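Local coordinates for protein putative esterase (Sulfolobus solfataricus P2, PDB 2RAU) that probably acts as an esterase or lipase of the alpha/beta-hydrolase fold, hydrolysing ester bonds in an as yet unidentified substrate, and binds calcium, at residues V53-E64 / F94-H104; I218-P226 / I238-L246. One frame throughout, in Å; residues are numbered along the deposited sequence.

Interaction 1: residues V53-E64 / F94-H104; sequences VLILPGTWSSGE and FNVYTIDYRTH
Val53 and Val96, then Leu54 and Tyr97, pair as parallel neighbours in the central sheet of an alpha/beta-hydrolase fold. Val53 N donates to Asn95 O, Val53 O accepts from Tyr97 N at 2.8 Å, and Ile55 N donates to Tyr97 O. Beyond Ile55 the strands part, and side chains take over. In one of the two modelled conformers of Thr98, OG1 donates to Ile55 O at 2.8 Å. Tyr101 reaches back so that OH donates to Pro57 O at 2.7 Å, with that oxygen at the edge of its ring, while Pro57 CD packs 3.6 Å from Ile99 CG2. Packing is tight where helix 63-68 starts: a beta carbon on Gly63 would fall too close to Thr98 O, and Asp100 OD1 accepts from Glu64 N through its syn lone pair, while its OD2 is held by His41 and Ser39. The looser side is the turn 58-61, where two waters, both donating to Ser61 O, mediate: one accepts from Tyr101 N and the other bonds Thr103 OG1. Gly58 touches a probable Ser152-His329-Asp177 triad, consistent with this loop bordering the active site. The His104 imidazole sits between Ser62 and Glu64, with Ser62 CB over one face, 3.8 Å from the centroid, and Asp273 at ND1. Glu64, its chain extended (chi1 -175°), presents OE1 by the anti lone pair to His104 NE2 at 2.7 Å; Asn72 N also reaches OE1, and Ser70 and Gly73 hold OE2. With an alanine here the imidazole is gone, and Glu64 OE1 would probably keep only Asn72 N of these two donors, while Asp273 would lose its partner at ND1. Glu64 OE1 lies in the imidazole plane, its carboxylate turned 81° from the ring.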
loop_
_atom_site.group_PDB
_atom_site.type_symbol
_atom_site.label_atom_id
_atom_site.label_comp_id
_atom_site.label_asym_id
_atom_site.label_seq_id
_atom_site.Cartn_x
_atom_site.Cartn_y
_atom_site.Cartn_z
ATOM N N VAL A 53 -6.833 13.352 2.385
ATOM C CA VAL A 53 -6.766 12.091 1.652
ATOM C C VAL A 53 -5.976 11.114 2.484
ATOM O O VAL A 53 -4.853 11.425 2.848
ATOM C CB VAL A 53 -6.046 12.243 0.293
ATOM C CG1 VAL A 53 -6.085 10.947 -0.425
ATOM C CG2 VAL A 53 -6.716 13.384 -0.530
ATOM N N LEU A 54 -6.551 9.948 2.763
ATOM C CA LEU A 54 -5.842 8.874 3.453
ATOM C C LEU A 54 -5.603 7.742 2.444
ATOM O O LEU A 54 -6.541 7.258 1.770
ATOM C CB LEU A 54 -6.630 8.343 4.665
ATOM C CG LEU A 54 -6.181 7.022 5.317
ATOM C CD1 LEU A 54 -4.749 7.208 5.915
ATOM C CD2 LEU A 54 -7.218 6.555 6.336
ATOM N N ILE A 55 -4.354 7.309 2.361
ATOM C CA ILE A 55 -3.966 6.201 1.464
ATOM C C ILE A 55 -3.564 4.975 2.251
ATOM O O ILE A 55 -2.673 5.015 3.068
ATOM C CB ILE A 55 -2.862 6.649 0.456
ATOM C CG1 ILE A 55 -3.271 8.011 -0.172
ATOM C CG2 ILE A 55 -2.618 5.526 -0.630
ATOM C CD1 ILE A 55 -2.409 8.538 -1.309
ATOM N N LEU A 56 -4.271 3.886 1.992
ATOM C CA LEU A 56 -4.053 2.596 2.611
ATOM C C LEU A 56 -3.061 1.758 1.796
ATOM O O LEU A 56 -3.309 1.466 0.632
ATOM C CB LEU A 56 -5.397 1.887 2.736
ATOM C CG LEU A 56 -6.524 2.550 3.574
ATOM C CD1 LEU A 56 -7.731 1.649 3.695
ATOM C CD2 LEU A 56 -5.990 3.017 4.972
ATOM N N PRO A 57 -1.912 1.410 2.385
ATOM C CA PRO A 57 -0.991 0.580 1.630
ATOM C C PRO A 57 -1.484 -0.830 1.388
ATOM O O PRO A 57 -2.404 -1.280 2.037
ATOM C CB PRO A 57 0.253 0.524 2.522
ATOM C CG PRO A 57 0.079 1.708 3.484
ATOM C CD PRO A 57 -1.366 1.792 3.702
ATOM N N GLY A 58 -0.765 -1.535 0.494
ATOM C CA GLY A 58 -1.070 -2.906 0.121
ATOM C C GLY A 58 -0.219 -3.866 0.929
ATOM O O GLY A 58 0.379 -3.478 1.904
ATOM N N THR A 59 -0.223 -5.140 0.534
ATOM C CA THR A 59 0.460 -6.211 1.248
ATOM C C THR A 59 1.963 -5.929 1.347
ATOM O O THR A 59 2.605 -5.626 0.346
ATOM C CB THR A 59 0.248 -7.551 0.518
ATOM O OG1 THR A 59 -1.127 -7.662 0.193
ATOM C CG2 THR A 59 0.633 -8.758 1.368
ATOM N N TRP A 60 2.477 -6.052 2.575
ATOM C CA TRP A 60 3.854 -5.800 2.955
ATOM C C TRP A 60 4.248 -4.345 2.800
ATOM O O TRP A 60 5.402 -3.993 3.031
ATOM C CB TRP A 60 4.859 -6.636 2.153
ATOM C CG TRP A 60 4.620 -8.127 2.219
ATOM C CD1 TRP A 60 4.859 -8.972 3.286
ATOM C CD2 TRP A 60 4.202 -8.949 1.142
ATOM N NE1 TRP A 60 4.537 -10.247 2.937
ATOM C CE2 TRP A 60 4.149 -10.272 1.627
ATOM C CE3 TRP A 60 3.845 -8.687 -0.191
ATOM C CZ2 TRP A 60 3.756 -11.342 0.830
ATOM C CZ3 TRP A 60 3.404 -9.741 -0.968
ATOM C CH2 TRP A 60 3.365 -11.054 -0.455
ATOM N N SER A 61 3.290 -3.488 2.494
ATOM C CA SER A 61 3.570 -2.074 2.332
ATOM C C SER A 61 3.239 -1.312 3.626
ATOM O O SER A 61 2.692 -1.890 4.566
ATOM C CB SER A 61 2.874 -1.539 1.071
ATOM O OG SER A 61 3.233 -0.167 0.742
ATOM N N SER A 62 3.703 -0.054 3.687
ATOM C CA SER A 62 3.565 0.807 4.834
ATOM C C SER A 62 3.437 2.271 4.401
ATOM O O SER A 62 3.813 2.626 3.262
ATOM C CB SER A 62 4.789 0.654 5.727
ATOM O OG SER A 62 5.966 1.162 5.130
ATOM N N GLY A 63 2.960 3.117 5.318
ATOM C CA GLY A 63 2.899 4.537 5.076
ATOM C C GLY A 63 4.295 5.093 4.871
ATOM O O GLY A 63 4.482 5.960 4.034
ATOM N N GLU A 64 5.265 4.600 5.649
ATOM C CA GLU A 64 6.648 4.973 5.455
ATOM C C GLU A 64 7.111 4.711 4.002
ATOM O O GLU A 64 7.689 5.592 3.356
ATOM C CB GLU A 64 7.563 4.213 6.445
ATOM C CG GLU A 64 9.000 4.705 6.330
ATOM C CD GLU A 64 10.028 3.999 7.202
ATOM O OE1 GLU A 64 9.595 3.163 8.004
ATOM O OE2 GLU A 64 11.251 4.321 7.067
ATOM N N PHE A 94 -2.952 19.159 -1.147
ATOM C CA PHE A 94 -3.700 18.303 -0.245
ATOM C C PHE A 94 -2.914 17.926 1.004
ATOM O O PHE A 94 -1.680 17.811 0.980
ATOM C CB PHE A 94 -4.173 17.032 -0.942
ATOM C CG PHE A 94 -5.320 17.241 -1.883
ATOM C CD1 PHE A 94 -5.093 17.622 -3.201
ATOM C CD2 PHE A 94 -6.626 17.064 -1.454
ATOM C CE1 PHE A 94 -6.150 17.841 -4.047
ATOM C CE2 PHE A 94 -7.685 17.269 -2.293
ATOM C CZ PHE A 94 -7.467 17.649 -3.589
ATOM N N ASN A 95 -3.656 17.757 2.099
ATOM C CA ASN A 95 -3.143 17.096 3.281
ATOM C C ASN A 95 -3.280 15.605 2.939
ATOM O O ASN A 95 -4.388 15.113 2.733
ATOM C CB ASN A 95 -3.946 17.384 4.547
ATOM C CG ASN A 95 -3.792 18.801 5.070
ATOM O OD1 ASN A 95 -2.672 19.342 5.143
ATOM N ND2 ASN A 95 -4.920 19.416 5.418
ATOM N N VAL A 96 -2.169 14.891 2.909
ATOM C CA VAL A 96 -2.181 13.463 2.580
ATOM C C VAL A 96 -1.648 12.679 3.767
ATOM O O VAL A 96 -0.651 13.033 4.330
ATOM C CB VAL A 96 -1.354 13.139 1.305
ATOM C CG1 VAL A 96 -1.573 11.649 0.860
ATOM C CG2 VAL A 96 -1.722 14.194 0.164
ATOM N N TYR A 97 -2.339 11.605 4.115
ATOM C CA TYR A 97 -2.015 10.812 5.257
ATOM C C TYR A 97 -1.885 9.384 4.818
ATOM O O TYR A 97 -2.484 8.957 3.827
ATOM C CB TYR A 97 -3.144 10.879 6.308
ATOM C CG TYR A 97 -3.501 12.258 6.837
ATOM C CD1 TYR A 97 -4.385 13.090 6.147
ATOM C CD2 TYR A 97 -3.012 12.702 8.043
ATOM C CE1 TYR A 97 -4.771 14.330 6.656
ATOM C CE2 TYR A 97 -3.398 13.958 8.568
ATOM C CZ TYR A 97 -4.272 14.761 7.860
ATOM O OH TYR A 97 -4.649 15.955 8.436
ATOM N N THR A 98 -1.098 8.607 5.563
ATOM C CA THR A 98 -0.949 7.201 5.263
ATOM C C THR A 98 -0.491 6.462 6.533
ATOM O O THR A 98 0.263 6.982 7.328
ATOM C CB THR A 98 -0.035 6.954 4.025
ATOM O OG1 THR A 98 0.030 5.543 3.736
ATOM C CG2 THR A 98 1.390 7.570 4.218
ATOM N N ILE A 99 -0.944 5.226 6.645
ATOM C CA ILE A 99 -0.873 4.392 7.854
ATOM C C ILE A 99 0.192 3.305 7.736
ATOM O O ILE A 99 0.370 2.699 6.654
ATOM C CB ILE A 99 -2.270 3.740 8.100
ATOM C CG1 ILE A 99 -2.260 2.877 9.370
ATOM C CG2 ILE A 99 -2.742 2.928 6.877
ATOM C CD1 ILE A 99 -3.683 2.255 9.834
ATOM N N ASP A 100 0.941 3.149 8.837
ATOM C CA ASP A 100 1.804 2.028 9.074
ATOM C C ASP A 100 0.982 1.006 9.872
ATOM O O ASP A 100 0.552 1.262 10.998
ATOM C CB ASP A 100 3.035 2.381 9.851
ATOM C CG ASP A 100 3.912 3.384 9.148
ATOM O OD1 ASP A 100 4.070 3.279 7.921
ATOM O OD2 ASP A 100 4.523 4.236 9.818
ATOM N N TYR A 101 0.698 -0.120 9.239
ATOM C CA TYR A 101 -0.024 -1.191 9.881
ATOM C C TYR A 101 0.876 -1.832 10.923
ATOM O O TYR A 101 2.078 -1.586 10.933
ATOM C CB TYR A 101 -0.357 -2.274 8.888
ATOM C CG TYR A 101 -1.202 -1.853 7.722
ATOM C CD1 TYR A 101 -2.442 -1.224 7.916
ATOM C CD2 TYR A 101 -0.798 -2.128 6.427
ATOM C CE1 TYR A 101 -3.243 -0.872 6.830
ATOM C CE2 TYR A 101 -1.589 -1.799 5.344
ATOM C CZ TYR A 101 -2.816 -1.179 5.537
ATOM O OH TYR A 101 -3.572 -0.877 4.420
ATOM N N ARG A 102 0.310 -2.725 11.726
ATOM C CA ARG A 102 1.072 -3.416 12.776
ATOM C C ARG A 102 2.266 -4.207 12.232
ATOM O O ARG A 102 3.270 -4.436 12.947
ATOM C CB ARG A 102 0.141 -4.309 13.607
ATOM C CG ARG A 102 -1.004 -3.538 14.265
ATOM C CD ARG A 102 -1.836 -4.422 15.117
ATOM N NE ARG A 102 -3.073 -3.755 15.489
ATOM C CZ ARG A 102 -3.759 -3.972 16.609
ATOM N NH1 ARG A 102 -3.359 -4.823 17.529
ATOM N NH2 ARG A 102 -4.856 -3.285 16.817
ATOM N N THR A 103 2.137 -4.647 10.989
ATOM C CA THR A 103 3.198 -5.356 10.239
ATOM C C THR A 103 4.485 -4.538 10.168
ATOM O O THR A 103 5.575 -5.085 10.074
ATOM C CB THR A 103 2.706 -5.713 8.817
ATOM O OG1 THR A 103 2.106 -4.535 8.244
ATOM C CG2 THR A 103 1.774 -6.912 8.866
ATOM N N HIS A 104 4.360 -3.210 10.296
ATOM C CA HIS A 104 5.491 -2.348 10.258
ATOM C C HIS A 104 6.334 -2.335 11.537
ATOM O O HIS A 104 7.360 -1.666 11.570
ATOM C CB HIS A 104 5.098 -0.936 9.900
ATOM C CG HIS A 104 6.203 -0.122 9.327
ATOM N ND1 HIS A 104 7.024 -0.573 8.299
ATOM C CD2 HIS A 104 6.602 1.148 9.597
ATOM C CE1 HIS A 104 7.888 0.384 7.995
ATOM N NE2 HIS A 104 7.648 1.439 8.764
HETATM O O HOH W 1 3.099 -4.257 5.809
HETATM O O HOH W 2 2.573 -1.413 7.352
#

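Interaction 2: residues I218-P226 / I238-L246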
loop_
_atom_site.group_PDB
_atom_site.type_symbol
_atom_site.label_atom_id
_atom_site.label_comp_id
_atom_site.label_asym_id
_atom_site.label_seq_id
_atom_site.Cartn_x
_atom_site.Cartn_y
_atom_site.Cartn_z
ATOM N N ILE A 218 18.964 -9.014 -1.966
ATOM C CA ILE A 218 19.212 -9.226 -3.379
ATOM C C ILE A 218 18.782 -8.061 -4.228
ATOM O O ILE A 218 19.504 -7.668 -5.142
ATOM C CB ILE A 218 18.542 -10.506 -3.907
ATOM C CG1 ILE A 218 18.861 -10.689 -5.413
ATOM C CG2 ILE A 218 17.055 -10.555 -3.654
ATOM C CD1 ILE A 218 18.604 -12.139 -5.928
ATOM N N TRP A 219 17.648 -7.454 -3.925
ATOM C CA TRP A 219 17.156 -6.341 -4.765
ATOM C C TRP A 219 18.080 -5.129 -4.718
ATOM O O TRP A 219 18.487 -4.587 -5.749
ATOM C CB TRP A 219 15.739 -5.956 -4.355
ATOM C CG TRP A 219 14.744 -7.090 -4.449
ATOM C CD1 TRP A 219 14.403 -7.952 -3.458
ATOM C CD2 TRP A 219 13.988 -7.471 -5.589
ATOM N NE1 TRP A 219 13.519 -8.877 -3.918
ATOM C CE2 TRP A 219 13.247 -8.606 -5.232
ATOM C CE3 TRP A 219 13.884 -6.973 -6.893
ATOM C CZ2 TRP A 219 12.367 -9.230 -6.102
ATOM C CZ3 TRP A 219 13.017 -7.589 -7.748
ATOM C CH2 TRP A 219 12.266 -8.706 -7.346
ATOM N N SER A 220 18.450 -4.730 -3.514
ATOM C CA SER A 220 19.390 -3.632 -3.338
ATOM C C SER A 220 20.780 -3.935 -3.950
ATOM O O SER A 220 21.391 -3.054 -4.531
ATOM C CB SER A 220 19.434 -3.226 -1.838
ATOM O OG SER A 220 20.157 -4.166 -1.069
ATOM N N TYR A 221 21.286 -5.158 -3.776
ATOM C CA TYR A 221 22.567 -5.554 -4.347
ATOM C C TYR A 221 22.517 -5.411 -5.870
ATOM O O TYR A 221 23.444 -4.900 -6.464
ATOM C CB TYR A 221 22.909 -6.975 -3.943
ATOM C CG TYR A 221 24.117 -7.513 -4.643
ATOM C CD1 TYR A 221 25.387 -7.194 -4.198
ATOM C CD2 TYR A 221 23.997 -8.277 -5.819
ATOM C CE1 TYR A 221 26.519 -7.665 -4.870
ATOM C CE2 TYR A 221 25.100 -8.731 -6.484
ATOM C CZ TYR A 221 26.362 -8.423 -6.016
ATOM O OH TYR A 221 27.466 -8.878 -6.682
ATOM N N ALA A 222 21.422 -5.865 -6.470
ATOM C CA ALA A 222 21.224 -5.889 -7.929
ATOM C C ALA A 222 20.997 -4.510 -8.532
ATOM O O ALA A 222 21.370 -4.262 -9.678
ATOM C CB ALA A 222 20.100 -6.832 -8.297
ATOM N N LEU A 223 20.474 -3.565 -7.763
ATOM C CA LEU A 223 20.339 -2.207 -8.275
ATOM C C LEU A 223 21.709 -1.592 -8.447
ATOM O O LEU A 223 21.941 -0.880 -9.405
ATOM C CB LEU A 223 19.508 -1.315 -7.347
ATOM C CG LEU A 223 19.188 0.124 -7.728
ATOM C CD1 LEU A 223 18.638 0.210 -9.141
ATOM C CD2 LEU A 223 18.291 0.839 -6.679
ATOM N N ALA A 224 22.589 -1.804 -7.478
ATOM C CA ALA A 224 23.942 -1.252 -7.522
ATOM C C ALA A 224 24.844 -2.038 -8.443
ATOM O O ALA A 224 25.731 -1.441 -8.995
ATOM C CB ALA A 224 24.568 -1.171 -6.096
ATOM N N ASN A 225 24.600 -3.343 -8.616
ATOM C CA ASN A 225 25.438 -4.249 -9.391
ATOM C C ASN A 225 24.624 -5.071 -10.398
ATOM O O ASN A 225 24.508 -6.327 -10.276
ATOM C CB ASN A 225 26.166 -5.186 -8.429
ATOM C CG ASN A 225 26.980 -4.428 -7.411
ATOM O OD1 ASN A 225 28.006 -3.850 -7.741
ATOM N ND2 ASN A 225 26.472 -4.348 -6.209
ATOM N N PRO A 226 23.981 -4.364 -11.336
ATOM C CA PRO A 226 22.954 -5.003 -12.185
ATOM C C PRO A 226 23.419 -6.020 -13.212
ATOM O O PRO A 226 22.625 -6.805 -13.703
ATOM C CB PRO A 226 22.275 -3.804 -12.845
ATOM C CG PRO A 226 23.358 -2.792 -12.943
ATOM C CD PRO A 226 24.100 -2.935 -11.651
ATOM N N ILE A 238 21.799 -10.550 -13.144
ATOM C CA ILE A 238 20.907 -10.533 -11.997
ATOM C C ILE A 238 19.734 -9.571 -12.184
ATOM O O ILE A 238 18.581 -9.849 -11.787
ATOM C CB ILE A 238 21.718 -10.267 -10.690
ATOM C CG1 ILE A 238 20.864 -10.590 -9.451
ATOM C CG2 ILE A 238 22.358 -8.855 -10.646
ATOM C CD1 ILE A 238 21.687 -10.648 -8.137
ATOM N N SER A 239 20.013 -8.408 -12.743
ATOM C CA SER A 239 18.941 -7.442 -12.935
ATOM C C SER A 239 17.936 -7.920 -13.941
ATOM O O SER A 239 16.759 -7.650 -13.786
ATOM C CB SER A 239 19.450 -6.038 -13.263
ATOM O OG SER A 239 20.139 -5.960 -14.499
ATOM N N ASP A 240 18.406 -8.583 -14.989
ATOM C CA ASP A 240 17.543 -9.188 -15.995
ATOM C C ASP A 240 16.569 -10.207 -15.374
ATOM O O ASP A 240 15.371 -10.233 -15.697
ATOM C CB ASP A 240 18.380 -9.918 -17.047
ATOM C CG ASP A 240 19.175 -8.993 -17.978
ATOM O OD1 ASP A 240 19.088 -7.740 -17.878
ATOM O OD2 ASP A 240 19.904 -9.574 -18.824
ATOM N N PHE A 241 17.126 -11.052 -14.507
ATOM C CA PHE A 241 16.394 -12.091 -13.778
ATOM C C PHE A 241 15.323 -11.489 -12.885
ATOM O O PHE A 241 14.133 -11.879 -12.963
ATOM C CB PHE A 241 17.405 -12.930 -13.011
ATOM C CG PHE A 241 16.835 -13.694 -11.860
ATOM C CD1 PHE A 241 16.004 -14.777 -12.065
ATOM C CD2 PHE A 241 17.174 -13.356 -10.554
ATOM C CE1 PHE A 241 15.538 -15.513 -10.987
ATOM C CE2 PHE A 241 16.691 -14.075 -9.489
ATOM C CZ PHE A 241 15.882 -15.147 -9.704
ATOM N N LEU A 242 15.683 -10.462 -12.112
ATOM C CA LEU A 242 14.761 -9.859 -11.165
ATOM C C LEU A 242 13.664 -9.119 -11.888
ATOM O O LEU A 242 12.490 -9.266 -11.553
ATOM C CB LEU A 242 15.455 -8.908 -10.191
ATOM C CG LEU A 242 16.412 -9.620 -9.215
ATOM C CD1 LEU A 242 17.211 -8.570 -8.496
ATOM C CD2 LEU A 242 15.618 -10.579 -8.287
HETATM N N MSE A 243 14.017 -8.352 -12.916
HETATM C CA MSE A 243 12.987 -7.631 -13.695
HETATM C C MSE A 243 12.071 -8.592 -14.446
HETATM O O MSE A 243 10.862 -8.360 -14.527
HETATM C CB MSE A 243 13.616 -6.619 -14.639
HETATM C CG MSE A 243 14.215 -5.410 -13.901
HETATM SE SE MSE A 243 12.985 -4.260 -12.972
HETATM C CE MSE A 243 12.219 -3.340 -14.467
ATOM N N ASP A 244 12.630 -9.669 -14.998
ATOM C CA ASP A 244 11.773 -10.642 -15.660
ATOM C C ASP A 244 10.870 -11.389 -14.642
ATOM O O ASP A 244 9.753 -11.817 -15.009
ATOM C CB ASP A 244 12.517 -11.634 -16.575
ATOM C CG ASP A 244 11.629 -12.215 -17.624
ATOM O OD1 ASP A 244 11.046 -11.414 -18.404
ATOM O OD2 ASP A 244 11.556 -13.473 -17.706
ATOM N N SER A 245 11.328 -11.562 -13.395
ATOM C CA SER A 245 10.465 -12.198 -12.388
ATOM C C SER A 245 9.246 -11.316 -12.096
ATOM O O SER A 245 8.146 -11.839 -11.883
ATOM C CB SER A 245 11.207 -12.545 -11.088
ATOM O OG SER A 245 11.517 -11.408 -10.312
ATOM N N LEU A 246 9.439 -9.991 -12.108
ATOM C CA LEU A 246 8.322 -9.055 -11.983
ATOM C C LEU A 246 7.392 -9.088 -13.204
ATOM O O LEU A 246 6.198 -8.983 -13.082
ATOM C CB LEU A 246 8.838 -7.623 -11.754
ATOM C CG LEU A 246 9.597 -7.453 -10.407
ATOM C CD1 LEU A 246 10.227 -6.056 -10.268
ATOM C CD2 LEU A 246 8.738 -7.808 -9.176
#
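Over one face of the Trp219 six-membered ring lies Leu242 CD2, 4.0 Å from the centroid and 11° off the normal, a CH-pi contact; Leu246 CD1 approaches the same indole obliquely at CZ3. Trp219 also packs edge-to-face with Phe266 of helix 262-270, and its NE1 is bonded to Arg211 O. The Tyr221 ring meets Ile238 CD1 at its edge, the two side chains crossing at about a right angle, and carries the Asn225 amide nitrogen over a face; that ND2 donates to Tyr221 O, which also accepts from Asn225 N. At the Phe241 ring, Ile218 CD1 comes to the edge.

Helices 218-224 and 238-246 pack as a steeply crossed pair joined by a long loop, their short segments crossing at -127° with axes 9.4 Å apart. Between them, Leu242, its CG turned anti to the carbonyl carbon (chi1 -67°), divides its branches: CD2 goes to the indole, and CD1 presses on Ala222 CB at 3.4 Å, tighter than ordinary van der Waals contact. Ile238 fills the next position, with CG2 3.8 Å from Ala222 CB and CD1 against Ile218 CG1.

The polar part is confined to the start of helix 238-248. Pro226 O accepts from Ser239 N at 3.2 Å and from Ser239 OG at 2.7 Å, the two donors reaching it from opposite faces of its plane. This chemistry implies division of labour: aliphatic and aromatic carbon holds the helices together along their length, while a single carbonyl gripped twice by one serine helps to set how the chain after the first helix meets the second.

From the N terminus, interaction 1 comes first: strand 52-56 and the start of helix 63-68 meet strand 94-100 and the turn after it, closing a loop of 29 residues that includes helix 85-91. The chain then runs through helix 123-141, strands 146-151 and 170-176 and helix 153-169 before interaction 2, where helices 218-224 and 238-248 close a shorter loop of 11 residues without helix or strand. The two loops follow in series, neither nesting nor crossing. Interaction 1 ties neighbouring strands of the buried central sheet, whereas interaction 2 joins peripheral helices; their centres lie 26 Å apart and their nearest atoms about 10 Å.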